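Local coordinates for protein oligogalacturonate lyase (Yersinia enterocolitica subsp. enterocolitica, PDB 3PE7) that probably cleaves short oligogalacturonides in the cytoplasm by beta-elimination, as a metal-binding seven-bladed beta-propeller lyase of pectin breakdown, at residues F43-S48 and S89-A94; R35-Q40 and N82-F87. All coordinates share one frame; numbering follows the deposited sequence.

Interaction 1: F43-S48 and S89-A94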
loop_
_atom_site.group_PDB
_atom_site.type_symbol
_atom_site.label_atom_id
_atom_site.label_comp_id
_atom_site.label_asym_id
_atom_site.label_seq_id
_atom_site.Cartn_x
_atom_site.Cartn_y
_atom_site.Cartn_z
ATOM N N PHE A 43 8.162 1.126 -8.763
ATOM C CA PHE A 43 8.791 1.407 -10.041
ATOM C C PHE A 43 10.005 2.294 -9.835
ATOM O O PHE A 43 9.956 3.200 -9.030
ATOM C CB PHE A 43 7.835 2.143 -10.980
ATOM C CG PHE A 43 6.759 1.286 -11.538
ATOM C CD1 PHE A 43 6.994 0.488 -12.657
ATOM C CD2 PHE A 43 5.488 1.307 -10.959
ATOM C CE1 PHE A 43 5.952 -0.299 -13.200
ATOM C CE2 PHE A 43 4.465 0.507 -11.467
ATOM C CZ PHE A 43 4.694 -0.281 -12.593
ATOM N N THR A 44 11.079 2.047 -10.581
ATOM C CA THR A 44 12.196 3.004 -10.607
ATOM C C THR A 44 11.702 4.303 -11.271
ATOM O O THR A 44 10.690 4.303 -11.957
ATOM C CB THR A 44 13.450 2.448 -11.312
ATOM O OG1 THR A 44 13.130 1.950 -12.617
ATOM C CG2 THR A 44 14.049 1.323 -10.485
ATOM N N ARG A 45 12.417 5.396 -11.057
ATOM C CA ARG A 45 11.941 6.708 -11.523
ATOM C C ARG A 45 11.680 6.772 -13.027
ATOM O O ARG A 45 10.731 7.436 -13.459
ATOM C CB ARG A 45 12.919 7.800 -11.104
ATOM C CG ARG A 45 12.922 8.047 -9.603
ATOM C CD ARG A 45 14.084 8.985 -9.204
ATOM N NE ARG A 45 15.384 8.406 -9.494
ATOM C CZ ARG A 45 16.534 9.035 -9.260
ATOM N NH1 ARG A 45 16.526 10.252 -8.726
ATOM N NH2 ARG A 45 17.682 8.450 -9.569
ATOM N N ASP A 46 12.493 6.077 -13.816
ATOM C CA ASP A 46 12.322 6.086 -15.267
ATOM C C ASP A 46 11.313 5.043 -15.773
ATOM O O ASP A 46 11.134 4.875 -16.976
ATOM C CB ASP A 46 13.673 5.972 -15.994
ATOM C CG ASP A 46 14.233 4.563 -16.015
ATOM O OD1 ASP A 46 13.733 3.665 -15.284
ATOM O OD2 ASP A 46 15.206 4.353 -16.784
ATOM N N GLY A 47 10.676 4.336 -14.843
ATOM C CA GLY A 47 9.613 3.383 -15.182
ATOM C C GLY A 47 10.101 2.078 -15.792
ATOM O O GLY A 47 9.284 1.275 -16.238
ATOM N N SER A 48 11.417 1.841 -15.796
ATOM C CA SER A 48 11.965 0.694 -16.527
ATOM C C SER A 48 12.095 -0.575 -15.708
ATOM O O SER A 48 12.251 -1.650 -16.268
ATOM C CB SER A 48 13.329 1.029 -17.176
ATOM O OG SER A 48 14.337 1.209 -16.203
ATOM N N SER A 89 14.185 2.971 -2.663
ATOM C CA SER A 89 14.623 4.294 -2.242
ATOM C C SER A 89 14.368 5.316 -3.371
ATOM O O SER A 89 14.236 4.922 -4.538
ATOM C CB SER A 89 16.124 4.257 -1.907
ATOM O OG SER A 89 16.885 3.814 -3.020
ATOM N N PRO A 90 14.349 6.618 -3.036
ATOM C CA PRO A 90 14.174 7.638 -4.092
ATOM C C PRO A 90 15.166 7.517 -5.241
ATOM O O PRO A 90 14.775 7.654 -6.416
ATOM C CB PRO A 90 14.336 8.972 -3.336
ATOM C CG PRO A 90 13.878 8.674 -1.937
ATOM C CD PRO A 90 14.291 7.209 -1.684
ATOM N N ASP A 91 16.427 7.212 -4.921
ATOM C CA ASP A 91 17.474 7.133 -5.931
ATOM C C ASP A 91 17.537 5.798 -6.689
ATOM O O ASP A 91 18.433 5.576 -7.500
ATOM C CB ASP A 91 18.843 7.506 -5.316
ATOM C CG ASP A 91 18.925 8.975 -4.917
ATOM O OD1 ASP A 91 18.189 9.815 -5.501
ATOM O OD2 ASP A 91 19.737 9.304 -4.017
ATOM N N ASP A 92 16.570 4.911 -6.444
ATOM C CA ASP A 92 16.529 3.608 -7.145
ATOM C C ASP A 92 17.692 2.666 -6.831
ATOM O O ASP A 92 17.943 1.707 -7.573
ATOM C CB ASP A 92 16.448 3.805 -8.672
ATOM C CG ASP A 92 15.268 4.642 -9.091
ATOM O OD1 ASP A 92 14.199 4.543 -8.451
ATOM O OD2 ASP A 92 15.413 5.419 -10.063
ATOM N N ASP A 93 18.397 2.922 -5.734
ATOM C CA ASP A 93 19.604 2.164 -5.449
ATOM C C ASP A 93 19.472 1.185 -4.282
ATOM O O ASP A 93 20.414 0.444 -3.986
ATOM C CB ASP A 93 20.799 3.109 -5.228
ATOM C CG ASP A 93 20.585 4.097 -4.097
ATOM O OD1 ASP A 93 21.573 4.768 -3.718
ATOM O OD2 ASP A 93 19.456 4.267 -3.583
ATOM N N ALA A 94 18.319 1.208 -3.618
ATOM C CA ALA A 94 18.106 0.341 -2.451
ATOM C C ALA A 94 16.682 -0.179 -2.345
ATOM O O ALA A 94 15.740 0.458 -2.806
ATOM C CB ALA A 94 18.492 1.059 -1.161
HETATM O O HOH W 1 18.206 6.097 -10.982
HETATM O O HOH W 2 15.245 5.179 -12.873
#

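Interaction 2: R35-Q40 and N82-F87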
loop_
_atom_site.group_PDB
_atom_site.type_symbol
_atom_site.label_atom_id
_atom_site.label_comp_id
_atom_site.label_asym_id
_atom_site.label_seq_id
_atom_site.Cartn_x
_atom_site.Cartn_y
_atom_site.Cartn_z
ATOM N N ARG A 35 2.095 -7.731 -6.578
ATOM C CA ARG A 35 2.689 -6.407 -6.407
ATOM C C ARG A 35 2.748 -6.018 -4.929
ATOM O O ARG A 35 2.086 -6.639 -4.095
ATOM C CB ARG A 35 1.874 -5.403 -7.219
ATOM C CG ARG A 35 0.575 -5.096 -6.533
ATOM C CD ARG A 35 0.832 -3.802 -5.737
ATOM N NE ARG A 35 0.491 -2.794 -6.660
ATOM C CZ ARG A 35 0.963 -1.567 -6.829
ATOM N NH1 ARG A 35 1.932 -0.988 -6.097
ATOM N NH2 ARG A 35 0.396 -0.918 -7.822
ATOM N N ASN A 36 3.519 -4.979 -4.588
ATOM C CA ASN A 36 3.607 -4.502 -3.205
ATOM C C ASN A 36 2.408 -3.621 -2.821
ATOM O O ASN A 36 1.504 -3.410 -3.644
ATOM C CB ASN A 36 4.956 -3.783 -2.960
ATOM C CG ASN A 36 5.038 -2.391 -3.613
ATOM O OD1 ASN A 36 5.898 -1.576 -3.244
ATOM N ND2 ASN A 36 4.183 -2.125 -4.579
ATOM N N TYR A 37 2.381 -3.105 -1.599
ATOM C CA TYR A 37 1.314 -2.187 -1.226
ATOM C C TYR A 37 1.359 -0.926 -2.114
ATOM O O TYR A 37 2.443 -0.427 -2.455
ATOM C CB TYR A 37 1.385 -1.828 0.261
ATOM C CG TYR A 37 0.943 -2.934 1.195
ATOM C CD1 TYR A 37 -0.113 -3.789 0.863
ATOM C CD2 TYR A 37 1.540 -3.083 2.446
ATOM C CE1 TYR A 37 -0.541 -4.798 1.763
ATOM C CE2 TYR A 37 1.126 -4.065 3.337
ATOM C CZ TYR A 37 0.093 -4.915 2.997
ATOM O OH TYR A 37 -0.300 -5.891 3.893
ATOM N N PHE A 38 0.183 -0.448 -2.494
ATOM C CA PHE A 38 0.049 0.567 -3.548
ATOM C C PHE A 38 0.679 1.919 -3.238
ATOM O O PHE A 38 0.985 2.683 -4.159
ATOM C CB PHE A 38 -1.436 0.774 -3.922
ATOM C CG PHE A 38 -2.299 1.195 -2.773
ATOM C CD1 PHE A 38 -2.440 2.541 -2.435
ATOM C CD2 PHE A 38 -2.955 0.226 -2.003
ATOM C CE1 PHE A 38 -3.229 2.930 -1.350
ATOM C CE2 PHE A 38 -3.729 0.603 -0.913
ATOM C CZ PHE A 38 -3.872 1.951 -0.590
ATOM N N TYR A 39 0.837 2.228 -1.952
ATOM C CA TYR A 39 1.405 3.529 -1.542
ATOM C C TYR A 39 2.938 3.515 -1.434
ATOM O O TYR A 39 3.563 4.584 -1.230
ATOM C CB TYR A 39 0.740 4.028 -0.250
ATOM C CG TYR A 39 0.796 3.028 0.888
ATOM C CD1 TYR A 39 -0.199 2.053 1.047
ATOM C CD2 TYR A 39 1.860 3.052 1.803
ATOM C CE1 TYR A 39 -0.142 1.122 2.101
ATOM C CE2 TYR A 39 1.923 2.135 2.836
ATOM C CZ TYR A 39 0.936 1.166 2.973
ATOM O OH TYR A 39 1.010 0.268 4.014
ATOM N N GLN A 40 3.537 2.326 -1.574
ATOM C CA GLN A 40 5.003 2.132 -1.478
ATOM C C GLN A 40 5.646 2.116 -2.867
ATOM O O GLN A 40 5.141 1.458 -3.797
ATOM C CB GLN A 40 5.366 0.830 -0.728
ATOM C CG GLN A 40 4.871 0.736 0.750
ATOM C CD GLN A 40 5.713 1.568 1.722
ATOM O OE1 GLN A 40 6.293 1.025 2.680
ATOM N NE2 GLN A 40 5.779 2.882 1.494
ATOM N N ASN A 82 8.525 -10.206 4.377
ATOM C CA ASN A 82 7.223 -9.603 4.143
ATOM C C ASN A 82 7.350 -8.914 2.798
ATOM O O ASN A 82 8.048 -7.907 2.675
ATOM C CB ASN A 82 6.870 -8.598 5.232
ATOM C CG ASN A 82 5.548 -7.908 4.984
ATOM O OD1 ASN A 82 5.255 -7.460 3.867
ATOM N ND2 ASN A 82 4.741 -7.791 6.043
ATOM N N THR A 83 6.697 -9.494 1.798
ATOM C CA THR A 83 6.828 -9.040 0.416
ATOM C C THR A 83 5.835 -7.931 0.048
ATOM O O THR A 83 5.741 -7.524 -1.126
ATOM C CB THR A 83 6.732 -10.207 -0.598
ATOM O OG1 THR A 83 5.564 -11.001 -0.321
ATOM C CG2 THR A 83 8.000 -11.075 -0.512
ATOM N N PHE A 84 5.122 -7.410 1.039
ATOM C CA PHE A 84 4.134 -6.379 0.743
ATOM C C PHE A 84 4.610 -4.985 1.114
ATOM O O PHE A 84 4.341 -4.021 0.398
ATOM C CB PHE A 84 2.803 -6.681 1.458
ATOM C CG PHE A 84 2.111 -7.890 0.901
ATOM C CD1 PHE A 84 2.517 -9.176 1.290
ATOM C CD2 PHE A 84 1.091 -7.753 -0.032
ATOM C CE1 PHE A 84 1.888 -10.296 0.765
ATOM C CE2 PHE A 84 0.461 -8.861 -0.558
ATOM C CZ PHE A 84 0.859 -10.125 -0.166
ATOM N N GLY A 85 5.312 -4.886 2.237
ATOM C CA GLY A 85 5.648 -3.576 2.794
ATOM C C GLY A 85 6.864 -2.906 2.175
ATOM O O GLY A 85 7.162 -1.757 2.516
ATOM N N GLY A 86 7.566 -3.614 1.294
ATOM C CA GLY A 86 8.874 -3.161 0.800
ATOM C C GLY A 86 8.760 -2.009 -0.170
ATOM O O GLY A 86 7.745 -1.858 -0.839
ATOM N N PHE A 87 9.815 -1.200 -0.237
ATOM C CA PHE A 87 9.833 -0.054 -1.145
ATOM C C PHE A 87 11.243 0.227 -1.654
ATOM O O PHE A 87 12.245 -0.118 -1.019
ATOM C CB PHE A 87 9.238 1.181 -0.470
ATOM C CG PHE A 87 9.988 1.643 0.757
ATOM C CD1 PHE A 87 10.987 2.611 0.655
ATOM C CD2 PHE A 87 9.680 1.123 2.013
ATOM C CE1 PHE A 87 11.682 3.055 1.812
ATOM C CE2 PHE A 87 10.357 1.561 3.178
ATOM C CZ PHE A 87 11.357 2.520 3.081
HETATM O O HOH W 3 1.848 -6.361 6.241
#

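Interaction 1: F43-S48 and S89-A94
The guanidinium of Arg45 lies over the turn that carries Pro90 and Asp91. Asp91 CA sits over the centre of one face, 3.8 Å above the plane, and the Pro90 carbonyl carbon lies over the same face nearer the rim. At the edge, close to the plane, are Asp92 OD2 and a water bound to Arg45 NH2. The Asp92 carboxylate is turned 73° from the guanidinium. Arg45 NE donates to Asp92 OD2 at 3.0 Å and meets it from above the carboxylate plane. Arg45 N reaches Asp92 OD2 at 3.2 Å from the other face, on the syn side. The bend at chi3 of Arg45 (-63°) helps bring NE back to the oxygen that its own backbone N holds. OD1 of Asp92 takes a weak bond from Arg45 N and a salt bridge from Lys41. Asp92 OD1 also lies 3.3 Å from Thr44 CA, while Thr44 CB and CG2 pack on the carboxylate. Asp91 OD1 is 3.7 Å from Arg45 NH1 but well out of the guanidinium plane, so this long salt bridge is one of charge alone. Both segments form type I beta turns, Thr44 to Gly47 and Ser89 to Asp92, in loops that lead into strands 49-54 and 94-99. The contact thus joins two neighbouring propeller blades. Two waters also donate to Asp92 OD2, one of them linking it to Asp46 N. With two protein N-H groups, two waters and the nearby Lys41 charge around it, the Asp92 carboxylate is probably held firmly in its ionised form.

Interaction 2: R35-Q40 and N82-F87
Tyr37 has CG beside its backbone N, at chi1 -74°, and this torsion lays its ring against Phe84 CB. The Phe84 CG is likewise beside its own backbone N, which turns the Phe84 ring toward Tyr37 CE1. The two loops belong to neighbouring blades of the seven-bladed beta-propeller and meet near the middle of the chain. Phe84 CB lies over one face of the Tyr37 ring, 3.6 Å from its centroid and 14° off the normal, a CH-pi contact. The two rings are inclined at 42°, with Phe84 CD2 close to Tyr37 CE1. The backbones are tied by Tyr37 N, which donates to Phe84 O at 2.9 Å. This bond is nearly straight and uses a lone pair in the carbonyl plane. It anchors the start of the type I beta turn from Tyr37 to Gln40.

At the other end of the contact, Gln40 CB packs on Phe87 CB. The Gln40 chain bends at chi2, which brings its amide beside the Phe87 ring. Asn36 CB comes 3.4 Å from Phe84 O. Phe84 also stacks on His34, and the Phe87 ring meets that of Phe96.

Tyr37 borders the manganese site. Its side chain is about 3 Å from that of Gln350 and about 4 Å from that of His355, both manganese ligands. It thus packs on Phe84 and on these two ligands. Asn82 helps shape the opposing loop. Its OD1 accepts from Phe84 N at 2.8 Å, which closes an Asx turn, and the bond from Gly85 N extends it to an Asx motif. The Asn82 amide also reaches Tyr37 through a water, which lies 3.2 Å from Asn82 ND2 and 3.2 Å from Tyr37 OH.

Both contacts join the loop between strands 33-34 and 49-54 to the chain around strand 87-88, so the same two blades are held at two places. Their centres are about 14 Å apart. Interaction 2 is buried near the centre of the chain and beside the manganese site. It relies on aromatic packing and one backbone hydrogen bond. Interaction 1 lies farther out, about 17 Å from the chain centre, and is partly buried. There, charged side chains and bridging waters carry the contact. The chemistry thus changes from apolar packing by the metal pocket to ion pairing between turns nearer the surface.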